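Local coordinates for mutT/nudix family protein (Listeria innocua, PDB 3I9X) that probably acts as a hydrolase of the Nudix family, the chain described being the part of a longer protein that carries the Nudix domain, at residues 44-49 / 147-152; 49-54 / 141-146; 97-102 / 123-128; 104-109 / 117-122. All blocks are in the same frame, centred on the assembly; numbering follows the deposited sequence.

Contact 1. Residues 44-49 / 147-152; sequences PTLHIL and FPMTEA
I48 and F147 form an antiparallel hydrogen-bonded pair at the end of the ladder between strands 43-52 and 144-148. I48 N gives its hydrogen to F147 O at 2.7 Å, and F147 N returns one to I48 O at 2.8 Å. The second strand then runs straight into helix 149-152, with P148 at the N-cap, and the ladder gives way: M149 N reaches L46 O at 3.0 Å, but at an N-H...O angle of only 134° the bond is weak. Lacking an N-H, P148 meets H47 differently, its CA over the middle of the imidazole, 3.9 Å from the H47 ring centroid. The ring is held in turn by its own strand, since H47 ND1 donates to T45 O at 2.8 Å; the acceptor lies close to the ring plane, the donor well above the carbonyl plane. T45 OG1 is bonded to K43 O. On the face carrying I48, its CG2 presses on A152 CB at 3.4 Å, tighter than usual for two carbons. Helix 161-177 closes over this face through F169 and L165, strand 27-40 pairs with the other edge of 44-49, and W69 meets the F147 ring edge-to-face.

Contact 2. Residues 49-54 / 141-146; sequences LLIKRS and AAEIGL
L49 and I144 meet through their branches. L49 CD1 lies 3.6 Å from I144 CG2, and the two side chains pass at a slant on the face of the sheet that also carries I51 and L146. The torsions explain the meeting: in L49, CG stands opposite the backbone N (chi1 -162°), and the second torsion then turns CD1 toward the neighbouring strand. In I144, chi1 of -53° sets CG1 opposite the carbonyl carbon and leaves CG2 opposite N, beside L49. L146 also leans back across the strand gap, its CD1 coming within 3.9 Å of L49 N. I51 CG2 runs alongside the extended side chain of E143, whose OE1 is 4.0 Å away; E143 OE2 lies near D140, a like-charge approach that could raise the pKa of one of them. On the reverse face L50 is paired with G145, which has no side chain. The backbones are joined by L50 N to G145 O and G145 N to L50 O, both 3.0 Å, and by K52 N to E143 O at 2.7 Å, nearly straight. Strands 43-52 and 144-148 are thus antiparallel neighbours in the mixed sheet of the Nudix domain. Strand 69-75 lies along 49-54, with W69 and V71 against L50 and P72 against I51, while helix 129-137 packs on I144 and L146 through R135, L132 and E133.

Contact 3. Residues 97-102 / 123-128; sequences TDIPLI and FYAIVP
I102 sits with CB over the face of the Y124 ring, the closest-packed part of this contact. I102 CB is 3.7 Å from the Y124 ring centroid and only 10° off the normal, a CH-pi contact. I102 CG2 reaches Y124 CE2 at 3.5 Å, and CG1 rests near CE1, so the branched carbon and both its arms span the ring. The tyrosine is placed for this by a chi1 of 72°, which tucks CG between the backbone N and the carbonyl carbon and brings the ring back toward the neighbouring strand. Beneath the side chains the backbones make a two-bond antiparallel pair, I102 N to Y124 O and Y124 N to I102 O, each 2.8 Å. On the other face, buried L101 CD2 touches A125 CB at 3.7 Å, and F123 lies beside L101 CB. Packing is sparser toward I99, where a single methyl, CG2, touches both A125 CB and V127 CG1. There loop 97-101 stands off strand 118-126, and a water fits between them; P100 and I126 are both exposed. Helix 82-94 backs the L101 face through A86 and L90, and helix 161-177 touches Y124. The chemistry thus changes along the contact: at one end two direct bonds join the backbones and Y124 is buried beneath an exposed I102, whereas at the other a single water bridges P100 O and I126 N.

Contact 4. Residues 104-109 / 117-122; sequences FGVFDK and WIISRA
A beta hairpin joins strands 102-107 and 118-126, and this contact is the part of its ladder next to the connecting loop, with a classic beta bulge at one end. F104 and G105 both stand opposite A122: F104 N donates to A122 O at 2.9 Å, while the bond from G105 N to the same oxygen is weak. G105 O is gripped twice. A122 N reaches it from one face of the carbonyl plane and R121 NH1 from the other, each at 3.0 Å, and the acceptor lies in the guanidinium plane. This bond depends on a bend in the arginine, whose chi2 of 38° takes the chain across the neighbouring strand to G105 O. Farther on, F107 and S120 complete an ordinary hydrogen-bonded pair in both directions, F107 N to S120 O at 2.8 Å. The aromatic face is built around one methyl: A122 CB sits over the F104 ring, 3.6 Å from F104 CZ, and 3.7 Å from F107 CE2. Helix 161-177 lies against these rings through A168 and M164. On the reverse face V106 CG1 and I119 CG2 lie side by side at 3.8 Å. This face meets the second subunit, where V106 packs on its counterpart and I119 on Y28; D108 OD2 bonds to Y28 OH and A82 N there. At the loop end a water links D108 O with W117 NE1. Such a doubled residue opposite a single one, with the added twist it brings, is the hallmark of the classic bulge in antiparallel hairpins, here in the mixed sheet of a Nudix domain.

The four contacts illustrate how one Nudix sheet is built from two strand pairs. Contacts 1 and 2 are successive lengths of one pair, sharing L49, with centres 13 Å apart; L146 CD1 packs on H47 CB at 3.8 Å where they join. Contacts 3 and 4 likewise share a strand, 19 Å between centres, and F123 O lies 3.4 Å from F104 CE2. The two pairs of contacts do not touch: contact 4 lies about 22 Å from contacts 1 and 2 between centres. Strand 27-40 pairs with both. Contact 3 packs, through A86 and L90, on helix 82-94, which fits the Nudix motif helix that in relatives carries metal-binding glutamates. A glycerol, probably from crystallisation, lies near I118 in contact 4.

Contact 1. Residues 44-49 / 147-152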
loop_
_atom_site.group_PDB
_atom_site.type_symbol
_atom_site.label_atom_id
_atom_site.label_comp_id
_atom_site.label_asym_id
_atom_site.label_seq_id
_atom_site.Cartn_x
_atom_site.Cartn_y
_atom_site.Cartn_z
ATOM N N PRO A 44 -30.318 -5.407 -8.767
ATOM C CA PRO A 44 -28.861 -5.584 -8.932
ATOM C C PRO A 44 -28.106 -5.263 -7.657
ATOM O O PRO A 44 -28.136 -4.131 -7.181
ATOM C CB PRO A 44 -28.474 -4.615 -10.054
ATOM C CG PRO A 44 -29.698 -3.713 -10.298
ATOM C CD PRO A 44 -30.893 -4.392 -9.677
ATOM N N THR A 45 -27.439 -6.276 -7.106
ATOM C CA THR A 45 -26.787 -6.142 -5.805
ATOM C C THR A 45 -25.313 -6.603 -5.861
ATOM O O THR A 45 -24.968 -7.611 -6.499
ATOM C CB THR A 45 -27.594 -6.919 -4.712
ATOM O OG1 THR A 45 -28.945 -6.434 -4.703
ATOM C CG2 THR A 45 -26.975 -6.756 -3.288
ATOM N N LEU A 46 -24.468 -5.827 -5.198
ATOM C CA LEU A 46 -23.037 -6.097 -5.108
ATOM C C LEU A 46 -22.871 -7.336 -4.266
ATOM O O LEU A 46 -23.406 -7.393 -3.172
ATOM C CB LEU A 46 -22.326 -4.923 -4.435
ATOM C CG LEU A 46 -20.786 -4.975 -4.531
ATOM C CD1 LEU A 46 -20.358 -4.631 -5.968
ATOM C CD2 LEU A 46 -20.118 -4.025 -3.528
ATOM N N HIS A 47 -22.196 -8.341 -4.814
ATOM C CA HIS A 47 -21.848 -9.567 -4.081
ATOM C C HIS A 47 -20.342 -9.733 -3.951
ATOM O O HIS A 47 -19.580 -9.293 -4.833
ATOM C CB HIS A 47 -22.382 -10.800 -4.817
ATOM C CG HIS A 47 -23.860 -10.997 -4.710
ATOM N ND1 HIS A 47 -24.771 -10.032 -5.091
ATOM C CD2 HIS A 47 -24.589 -12.049 -4.251
ATOM C CE1 HIS A 47 -25.996 -10.490 -4.882
ATOM N NE2 HIS A 47 -25.915 -11.713 -4.379
ATOM N N ILE A 48 -19.916 -10.457 -2.904
ATOM C CA ILE A 48 -18.515 -10.759 -2.663
ATOM C C ILE A 48 -18.254 -12.261 -2.480
ATOM O O ILE A 48 -19.055 -12.963 -1.838
ATOM C CB ILE A 48 -17.991 -9.930 -1.476
ATOM C CG1 ILE A 48 -16.537 -10.222 -1.232
ATOM C CG2 ILE A 48 -18.824 -10.175 -0.169
ATOM C CD1 ILE A 48 -15.854 -9.283 -0.257
ATOM N N LEU A 49 -17.157 -12.758 -3.077
ATOM C CA LEU A 49 -16.690 -14.120 -2.846
ATOM C C LEU A 49 -15.822 -14.234 -1.582
ATOM O O LEU A 49 -14.791 -13.564 -1.425
ATOM C CB LEU A 49 -15.877 -14.665 -4.009
ATOM C CG LEU A 49 -15.738 -16.186 -4.008
ATOM C CD1 LEU A 49 -17.021 -16.896 -4.511
ATOM C CD2 LEU A 49 -14.524 -16.690 -4.871
ATOM N N PHE A 147 -21.679 -13.834 -1.403
ATOM C CA PHE A 147 -22.605 -13.152 -0.491
ATOM C C PHE A 147 -22.953 -11.750 -0.979
ATOM O O PHE A 147 -22.060 -10.996 -1.379
ATOM C CB PHE A 147 -22.008 -12.995 0.940
ATOM C CG PHE A 147 -21.735 -14.299 1.655
ATOM C CD1 PHE A 147 -22.726 -14.913 2.426
ATOM C CD2 PHE A 147 -20.502 -14.918 1.548
ATOM C CE1 PHE A 147 -22.475 -16.119 3.071
ATOM C CE2 PHE A 147 -20.235 -16.108 2.204
ATOM C CZ PHE A 147 -21.223 -16.718 2.963
ATOM N N PRO A 148 -24.225 -11.355 -0.819
ATOM C CA PRO A 148 -24.555 -9.949 -0.944
ATOM C C PRO A 148 -23.696 -9.229 0.054
ATOM O O PRO A 148 -23.352 -9.812 1.078
ATOM C CB PRO A 148 -26.039 -9.868 -0.549
ATOM C CG PRO A 148 -26.550 -11.246 -0.532
ATOM C CD PRO A 148 -25.369 -12.162 -0.325
ATOM N N MET A 149 -23.310 -8.004 -0.231
ATOM C CA MET A 149 -22.243 -7.415 0.566
ATOM C C MET A 149 -22.769 -7.072 1.940
ATOM O O MET A 149 -22.045 -7.199 2.918
ATOM C CB MET A 149 -21.587 -6.208 -0.108
ATOM C CG MET A 149 -20.590 -5.459 0.781
ATOM S SD MET A 149 -18.965 -6.223 1.006
ATOM C CE MET A 149 -18.201 -5.627 -0.565
ATOM N N THR A 150 -24.045 -6.706 2.037
ATOM C CA THR A 150 -24.616 -6.364 3.340
ATOM C C THR A 150 -24.673 -7.582 4.285
ATOM O O THR A 150 -24.416 -7.432 5.461
ATOM C CB THR A 150 -25.988 -5.674 3.217
ATOM O OG1 THR A 150 -26.933 -6.585 2.648
ATOM C CG2 THR A 150 -25.878 -4.402 2.360
ATOM N N GLU A 151 -24.967 -8.766 3.755
ATOM C CA GLU A 151 -24.879 -10.038 4.491
ATOM C C GLU A 151 -23.416 -10.420 4.846
ATOM O O GLU A 151 -23.133 -10.879 5.974
ATOM C CB GLU A 151 -25.528 -11.153 3.661
ATOM C CG GLU A 151 -25.684 -12.514 4.384
ATOM C CD GLU A 151 -26.279 -13.634 3.511
ATOM O OE1 GLU A 151 -26.030 -14.845 3.826
ATOM O OE2 GLU A 151 -26.998 -13.307 2.530
ATOM N N ALA A 152 -22.495 -10.209 3.900
ATOM C CA ALA A 152 -21.076 -10.499 4.136
ATOM C C ALA A 152 -20.552 -9.686 5.301
ATOM O O ALA A 152 -19.769 -10.184 6.109
ATOM C CB ALA A 152 -20.235 -10.267 2.893
#

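Contact 2. Residues 49-54 / 141-146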
loop_
_atom_site.group_PDB
_atom_site.type_symbol
_atom_site.label_atom_id
_atom_site.label_comp_id
_atom_site.label_asym_id
_atom_site.label_seq_id
_atom_site.Cartn_x
_atom_site.Cartn_y
_atom_site.Cartn_z
ATOM N N LEU A 49 -17.157 -12.758 -3.077
ATOM C CA LEU A 49 -16.690 -14.120 -2.846
ATOM C C LEU A 49 -15.822 -14.234 -1.582
ATOM O O LEU A 49 -14.791 -13.564 -1.425
ATOM C CB LEU A 49 -15.877 -14.665 -4.009
ATOM C CG LEU A 49 -15.738 -16.186 -4.008
ATOM C CD1 LEU A 49 -17.021 -16.896 -4.511
ATOM C CD2 LEU A 49 -14.524 -16.690 -4.871
ATOM N N LEU A 50 -16.201 -15.144 -0.698
ATOM C CA LEU A 50 -15.445 -15.362 0.529
ATOM C C LEU A 50 -15.256 -16.837 0.776
ATOM O O LEU A 50 -16.037 -17.653 0.293
ATOM C CB LEU A 50 -16.148 -14.734 1.697
ATOM C CG LEU A 50 -16.355 -13.242 1.703
ATOM C CD1 LEU A 50 -17.334 -12.861 2.907
ATOM C CD2 LEU A 50 -15.043 -12.505 1.787
ATOM N N ILE A 51 -14.197 -17.144 1.529
ATOM C CA ILE A 51 -13.739 -18.490 1.733
ATOM C C ILE A 51 -13.624 -18.767 3.255
ATOM O O ILE A 51 -12.903 -18.085 4.013
ATOM C CB ILE A 51 -12.386 -18.704 1.054
ATOM C CG1 ILE A 51 -12.462 -18.348 -0.458
ATOM C CG2 ILE A 51 -11.887 -20.147 1.266
ATOM C CD1 ILE A 51 -11.147 -18.570 -1.194
ATOM N N LYS A 52 -14.348 -19.776 3.715
ATOM C CA LYS A 52 -14.343 -20.057 5.176
ATOM C C LYS A 52 -13.047 -20.756 5.521
ATOM O O LYS A 52 -12.677 -21.719 4.869
ATOM C CB LYS A 52 -15.524 -20.913 5.529
ATOM C CG LYS A 52 -15.766 -21.176 7.019
ATOM C CD LYS A 52 -16.867 -22.220 7.145
ATOM C CE LYS A 52 -18.044 -21.727 7.966
ATOM N NZ LYS A 52 -19.229 -22.604 7.736
ATOM N N ARG A 53 -12.335 -20.250 6.517
ATOM C CA ARG A 53 -11.134 -20.948 6.994
ATOM C C ARG A 53 -11.490 -22.296 7.630
ATOM O O ARG A 53 -12.458 -22.404 8.373
ATOM C CB ARG A 53 -10.365 -20.104 7.985
ATOM C CG ARG A 53 -9.694 -18.865 7.323
ATOM C CD ARG A 53 -8.925 -18.071 8.339
ATOM N NE ARG A 53 -7.860 -18.857 8.974
ATOM C CZ ARG A 53 -6.677 -19.135 8.427
ATOM N NH1 ARG A 53 -6.347 -18.685 7.221
ATOM N NH2 ARG A 53 -5.812 -19.864 9.095
ATOM N N SER A 54 -10.720 -23.304 7.277
ATOM C CA SER A 54 -10.801 -24.615 7.900
ATOM C C SER A 54 -10.808 -24.542 9.436
ATOM O O SER A 54 -10.172 -23.674 10.036
ATOM C CB SER A 54 -9.625 -25.502 7.421
ATOM O OG SER A 54 -9.681 -26.794 8.025
ATOM N N ALA A 141 -17.921 -26.225 -2.127
ATOM C CA ALA A 141 -19.146 -25.441 -1.912
ATOM C C ALA A 141 -19.470 -25.007 -0.463
ATOM O O ALA A 141 -19.927 -23.867 -0.247
ATOM C CB ALA A 141 -20.365 -26.216 -2.518
ATOM N N ALA A 142 -19.273 -25.911 0.509
ATOM C CA ALA A 142 -19.532 -25.607 1.945
ATOM C C ALA A 142 -18.569 -24.528 2.503
ATOM O O ALA A 142 -18.876 -23.816 3.471
ATOM C CB ALA A 142 -19.426 -26.913 2.786
ATOM N N GLU A 143 -17.420 -24.446 1.830
ATOM C CA GLU A 143 -16.252 -23.680 2.169
ATOM C C GLU A 143 -16.276 -22.270 1.475
ATOM O O GLU A 143 -15.675 -21.323 1.969
ATOM C CB GLU A 143 -15.085 -24.524 1.624
ATOM C CG GLU A 143 -13.703 -24.287 2.161
ATOM C CD GLU A 143 -12.594 -24.866 1.221
ATOM O OE1 GLU A 143 -11.613 -24.134 0.938
ATOM O OE2 GLU A 143 -12.719 -26.039 0.757
ATOM N N ILE A 144 -16.990 -22.149 0.340
ATOM C CA ILE A 144 -17.000 -20.923 -0.484
ATOM C C ILE A 144 -18.381 -20.365 -0.691
ATOM O O ILE A 144 -19.264 -21.075 -1.121
ATOM C CB ILE A 144 -16.416 -21.210 -1.872
ATOM C CG1 ILE A 144 -15.036 -21.858 -1.699
ATOM C CG2 ILE A 144 -16.373 -19.917 -2.713
ATOM C CD1 ILE A 144 -14.284 -22.067 -2.967
ATOM N N GLY A 145 -18.580 -19.077 -0.414
ATOM C CA GLY A 145 -19.863 -18.446 -0.656
ATOM C C GLY A 145 -19.779 -17.144 -1.446
ATOM O O GLY A 145 -18.790 -16.409 -1.376
ATOM N N LEU A 146 -20.840 -16.865 -2.202
ATOM C CA LEU A 146 -20.987 -15.607 -2.905
ATOM C C LEU A 146 -22.070 -14.831 -2.199
ATOM O O LEU A 146 -23.252 -15.152 -2.355
ATOM C CB LEU A 146 -21.311 -15.879 -4.364
ATOM C CG LEU A 146 -21.370 -14.709 -5.338
ATOM C CD1 LEU A 146 -20.057 -13.788 -5.412
ATOM C CD2 LEU A 146 -21.722 -15.320 -6.720
#

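Contact 3. Residues 97-102 / 123-128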
loop_
_atom_site.group_PDB
_atom_site.type_symbol
_atom_site.label_atom_id
_atom_site.label_comp_id
_atom_site.label_asym_id
_atom_site.label_seq_id
_atom_site.Cartn_x
_atom_site.Cartn_y
_atom_site.Cartn_z
ATOM N N THR A 97 -8.359 -13.974 -16.116
ATOM C CA THR A 97 -7.029 -13.705 -16.647
ATOM C C THR A 97 -6.804 -12.274 -17.164
ATOM O O THR A 97 -5.685 -11.756 -17.148
ATOM C CB THR A 97 -6.731 -14.726 -17.786
ATOM O OG1 THR A 97 -5.412 -15.264 -17.601
ATOM C CG2 THR A 97 -6.879 -14.106 -19.197
ATOM N N ASP A 98 -7.848 -11.614 -17.634
ATOM C CA ASP A 98 -7.651 -10.288 -18.204
ATOM C C ASP A 98 -8.340 -9.262 -17.310
ATOM O O ASP A 98 -9.038 -8.377 -17.824
ATOM C CB ASP A 98 -8.227 -10.254 -19.642
ATOM N N ILE A 99 -8.151 -9.393 -15.980
ATOM C CA ILE A 99 -8.896 -8.588 -14.993
ATOM C C ILE A 99 -7.993 -7.603 -14.265
ATOM O O ILE A 99 -7.112 -7.998 -13.511
ATOM C CB ILE A 99 -9.645 -9.471 -13.941
ATOM C CG1 ILE A 99 -10.600 -10.451 -14.635
ATOM C CG2 ILE A 99 -10.453 -8.598 -12.989
ATOM C CD1 ILE A 99 -11.775 -9.761 -15.424
ATOM N N PRO A 100 -8.213 -6.310 -14.500
ATOM C CA PRO A 100 -7.477 -5.333 -13.711
ATOM C C PRO A 100 -7.966 -5.311 -12.268
ATOM O O PRO A 100 -9.163 -5.311 -11.998
ATOM C CB PRO A 100 -7.751 -3.996 -14.419
ATOM C CG PRO A 100 -8.293 -4.363 -15.781
ATOM C CD PRO A 100 -9.028 -5.661 -15.540
ATOM N N LEU A 101 -6.984 -5.346 -11.392
ATOM C CA LEU A 101 -7.117 -5.349 -9.960
ATOM C C LEU A 101 -6.841 -3.932 -9.500
ATOM O O LEU A 101 -5.799 -3.363 -9.872
ATOM C CB LEU A 101 -6.066 -6.287 -9.389
ATOM C CG LEU A 101 -6.262 -7.791 -9.678
ATOM C CD1 LEU A 101 -5.078 -8.532 -9.151
ATOM C CD2 LEU A 101 -7.527 -8.320 -9.014
ATOM N N ILE A 102 -7.796 -3.344 -8.771
ATOM C CA ILE A 102 -7.693 -1.981 -8.297
ATOM C C ILE A 102 -7.137 -1.968 -6.840
ATOM O O ILE A 102 -7.709 -2.563 -5.943
ATOM C CB ILE A 102 -9.068 -1.300 -8.337
ATOM C CG1 ILE A 102 -9.705 -1.462 -9.740
ATOM C CG2 ILE A 102 -8.991 0.206 -7.825
ATOM C CD1 ILE A 102 -8.792 -0.999 -10.916
ATOM N N PHE A 123 -6.557 -5.358 -2.803
ATOM C CA PHE A 123 -7.040 -4.993 -4.113
ATOM C C PHE A 123 -8.524 -5.341 -4.181
ATOM O O PHE A 123 -8.962 -6.285 -3.483
ATOM C CB PHE A 123 -6.341 -5.827 -5.188
ATOM C CG PHE A 123 -4.828 -5.626 -5.281
ATOM C CD1 PHE A 123 -4.273 -4.742 -6.226
ATOM C CD2 PHE A 123 -3.967 -6.402 -4.518
ATOM C CE1 PHE A 123 -2.897 -4.571 -6.347
ATOM C CE2 PHE A 123 -2.577 -6.255 -4.630
ATOM C CZ PHE A 123 -2.041 -5.327 -5.538
ATOM N N TYR A 124 -9.288 -4.637 -5.017
ATOM C CA TYR A 124 -10.583 -5.171 -5.449
ATOM C C TYR A 124 -10.674 -5.429 -6.939
ATOM O O TYR A 124 -9.934 -4.867 -7.714
ATOM C CB TYR A 124 -11.729 -4.272 -5.044
ATOM C CG TYR A 124 -11.919 -2.939 -5.768
ATOM C CD1 TYR A 124 -12.585 -2.859 -6.978
ATOM C CD2 TYR A 124 -11.532 -1.761 -5.163
ATOM C CE1 TYR A 124 -12.833 -1.618 -7.580
ATOM C CE2 TYR A 124 -11.752 -0.521 -5.756
ATOM C CZ TYR A 124 -12.405 -0.452 -6.960
ATOM O OH TYR A 124 -12.601 0.795 -7.528
ATOM N N ALA A 125 -11.607 -6.277 -7.319
ATOM C CA ALA A 125 -11.927 -6.521 -8.719
ATOM C C ALA A 125 -13.438 -6.685 -8.846
ATOM O O ALA A 125 -14.106 -7.171 -7.912
ATOM C CB ALA A 125 -11.223 -7.775 -9.214
ATOM N N ILE A 126 -13.962 -6.280 -10.005
ATOM C CA ILE A 126 -15.356 -6.481 -10.372
ATOM C C ILE A 126 -15.413 -7.417 -11.570
ATOM O O ILE A 126 -14.995 -7.068 -12.656
ATOM C CB ILE A 126 -16.045 -5.165 -10.662
ATOM C CG1 ILE A 126 -15.986 -4.274 -9.432
ATOM C CG2 ILE A 126 -17.533 -5.373 -11.071
ATOM C CD1 ILE A 126 -16.105 -2.827 -9.757
ATOM N N VAL A 127 -15.889 -8.638 -11.365
ATOM C CA VAL A 127 -15.849 -9.638 -12.416
ATOM C C VAL A 127 -17.276 -10.051 -12.750
ATOM O O VAL A 127 -18.200 -9.659 -12.053
ATOM C CB VAL A 127 -14.951 -10.804 -12.011
ATOM C CG1 VAL A 127 -13.609 -10.260 -11.480
ATOM C CG2 VAL A 127 -15.633 -11.676 -10.953
ATOM N N PRO A 128 -17.466 -10.756 -13.880
ATOM C CA PRO A 128 -18.786 -11.248 -14.198
ATOM C C PRO A 128 -19.187 -12.319 -13.197
ATOM O O PRO A 128 -18.331 -13.051 -12.692
ATOM C CB PRO A 128 -18.635 -11.820 -15.632
ATOM C CG PRO A 128 -17.443 -11.100 -16.213
ATOM C CD PRO A 128 -16.520 -11.002 -14.991
HETATM O O HOH W 1 -12.013 -4.845 -11.632
#

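Contact 4. Residues 104-109 / 117-122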
loop_
_atom_site.group_PDB
_atom_site.type_symbol
_atom_site.label_atom_id
_atom_site.label_comp_id
_atom_site.label_asym_id
_atom_site.label_seq_id
_atom_site.Cartn_x
_atom_site.Cartn_y
_atom_site.Cartn_z
ATOM N N PHE A 104 -6.655 -0.788 -3.170
ATOM C CA PHE A 104 -7.417 0.164 -2.366
ATOM C C PHE A 104 -6.875 0.412 -1.003
ATOM O O PHE A 104 -7.336 1.344 -0.334
ATOM C CB PHE A 104 -8.925 -0.156 -2.293
ATOM C CG PHE A 104 -9.245 -1.354 -1.474
ATOM C CD1 PHE A 104 -9.589 -1.223 -0.159
ATOM C CD2 PHE A 104 -9.189 -2.600 -2.011
ATOM C CE1 PHE A 104 -9.852 -2.312 0.596
ATOM C CE2 PHE A 104 -9.497 -3.741 -1.224
ATOM C CZ PHE A 104 -9.823 -3.583 0.054
ATOM N N GLY A 105 -5.961 -0.419 -0.548
ATOM C CA GLY A 105 -5.146 0.009 0.592
ATOM C C GLY A 105 -4.021 -0.906 1.007
ATOM O O GLY A 105 -3.631 -1.848 0.289
ATOM N N VAL A 106 -3.466 -0.555 2.151
ATOM C CA VAL A 106 -2.531 -1.391 2.881
ATOM C C VAL A 106 -3.178 -1.588 4.262
ATOM O O VAL A 106 -3.760 -0.671 4.805
ATOM C CB VAL A 106 -1.149 -0.733 2.928
ATOM C CG1 VAL A 106 -0.186 -1.586 3.618
ATOM C CG2 VAL A 106 -0.653 -0.500 1.485
ATOM N N PHE A 107 -3.141 -2.800 4.769
ATOM C CA PHE A 107 -3.643 -3.105 6.089
ATOM C C PHE A 107 -2.439 -3.571 6.844
ATOM O O PHE A 107 -1.887 -4.597 6.527
ATOM C CB PHE A 107 -4.777 -4.121 6.007
ATOM C CG PHE A 107 -5.982 -3.534 5.408
ATOM C CD1 PHE A 107 -6.966 -2.970 6.215
ATOM C CD2 PHE A 107 -6.055 -3.385 4.046
ATOM C CE1 PHE A 107 -8.063 -2.334 5.627
ATOM C CE2 PHE A 107 -7.132 -2.752 3.451
ATOM C CZ PHE A 107 -8.136 -2.241 4.241
ATOM N N ASP A 108 -1.974 -2.713 7.738
ATOM C CA ASP A 108 -0.721 -2.910 8.443
ATOM C C ASP A 108 -0.852 -2.684 9.964
ATOM O O ASP A 108 0.124 -2.764 10.667
ATOM C CB ASP A 108 0.362 -2.005 7.837
ATOM C CG ASP A 108 0.022 -0.527 7.928
ATOM O OD1 ASP A 108 -1.076 -0.190 8.371
ATOM O OD2 ASP A 108 0.844 0.316 7.505
ATOM N N LYS A 109 -2.066 -2.437 10.447
ATOM C CA LYS A 109 -2.327 -2.162 11.851
ATOM C C LYS A 109 -1.734 -3.242 12.755
ATOM O O LYS A 109 -1.940 -4.443 12.527
ATOM C CB LYS A 109 -3.829 -2.013 12.107
ATOM N N TRP A 117 3.697 -10.175 12.421
ATOM C CA TRP A 117 3.690 -8.824 11.808
ATOM C C TRP A 117 3.460 -9.009 10.296
ATOM O O TRP A 117 4.411 -9.304 9.547
ATOM C CB TRP A 117 5.023 -8.116 12.118
ATOM C CG TRP A 117 5.178 -6.715 11.601
ATOM C CD1 TRP A 117 4.214 -5.914 11.096
ATOM C CD2 TRP A 117 6.385 -5.942 11.613
ATOM N NE1 TRP A 117 4.748 -4.689 10.760
ATOM C CE2 TRP A 117 6.082 -4.686 11.073
ATOM C CE3 TRP A 117 7.691 -6.196 12.040
ATOM C CZ2 TRP A 117 7.036 -3.670 10.956
ATOM C CZ3 TRP A 117 8.653 -5.192 11.910
ATOM C CH2 TRP A 117 8.321 -3.949 11.373
ATOM N N ILE A 118 2.194 -8.967 9.864
ATOM C CA ILE A 118 1.899 -9.295 8.449
ATOM C C ILE A 118 1.229 -8.082 7.826
ATOM O O ILE A 118 0.295 -7.512 8.395
ATOM C CB ILE A 118 1.072 -10.608 8.302
ATOM C CG1 ILE A 118 1.887 -11.805 8.815
ATOM C CG2 ILE A 118 0.723 -10.886 6.854
ATOM C CD1 ILE A 118 1.040 -12.973 9.248
ATOM N N ILE A 119 1.788 -7.643 6.711
ATOM C CA ILE A 119 1.333 -6.455 6.017
ATOM C C ILE A 119 0.565 -6.937 4.799
ATOM O O ILE A 119 1.077 -7.781 4.021
ATOM C CB ILE A 119 2.528 -5.611 5.584
ATOM C CG1 ILE A 119 3.285 -5.097 6.828
ATOM C CG2 ILE A 119 2.099 -4.449 4.698
ATOM C CD1 ILE A 119 4.816 -5.108 6.617
ATOM N N SER A 120 -0.684 -6.475 4.691
ATOM C CA SER A 120 -1.544 -6.823 3.572
ATOM C C SER A 120 -1.708 -5.693 2.568
ATOM O O SER A 120 -2.115 -4.618 2.929
ATOM C CB SER A 120 -2.934 -7.210 4.070
ATOM O OG SER A 120 -3.852 -7.108 3.005
ATOM N N ARG A 121 -1.453 -5.986 1.302
ATOM C CA ARG A 121 -1.769 -5.127 0.190
ATOM C C ARG A 121 -3.123 -5.574 -0.388
ATOM O O ARG A 121 -3.301 -6.701 -0.854
ATOM C CB ARG A 121 -0.628 -5.209 -0.832
ATOM C CG ARG A 121 -0.728 -4.340 -2.131
ATOM C CD ARG A 121 -1.294 -3.054 -1.902
ATOM N NE ARG A 121 -0.991 -2.093 -2.948
ATOM C CZ ARG A 121 -1.483 -0.853 -2.982
ATOM N NH1 ARG A 121 -2.318 -0.429 -2.042
ATOM N NH2 ARG A 121 -1.119 -0.018 -3.960
ATOM N N ALA A 122 -4.105 -4.700 -0.322
ATOM C CA ALA A 122 -5.454 -5.090 -0.674
ATOM C C ALA A 122 -5.900 -4.526 -2.025
ATOM O O ALA A 122 -5.604 -3.375 -2.366
ATOM C CB ALA A 122 -6.369 -4.691 0.406
HETATM O O HOH W 2 3.049 -2.138 10.720
#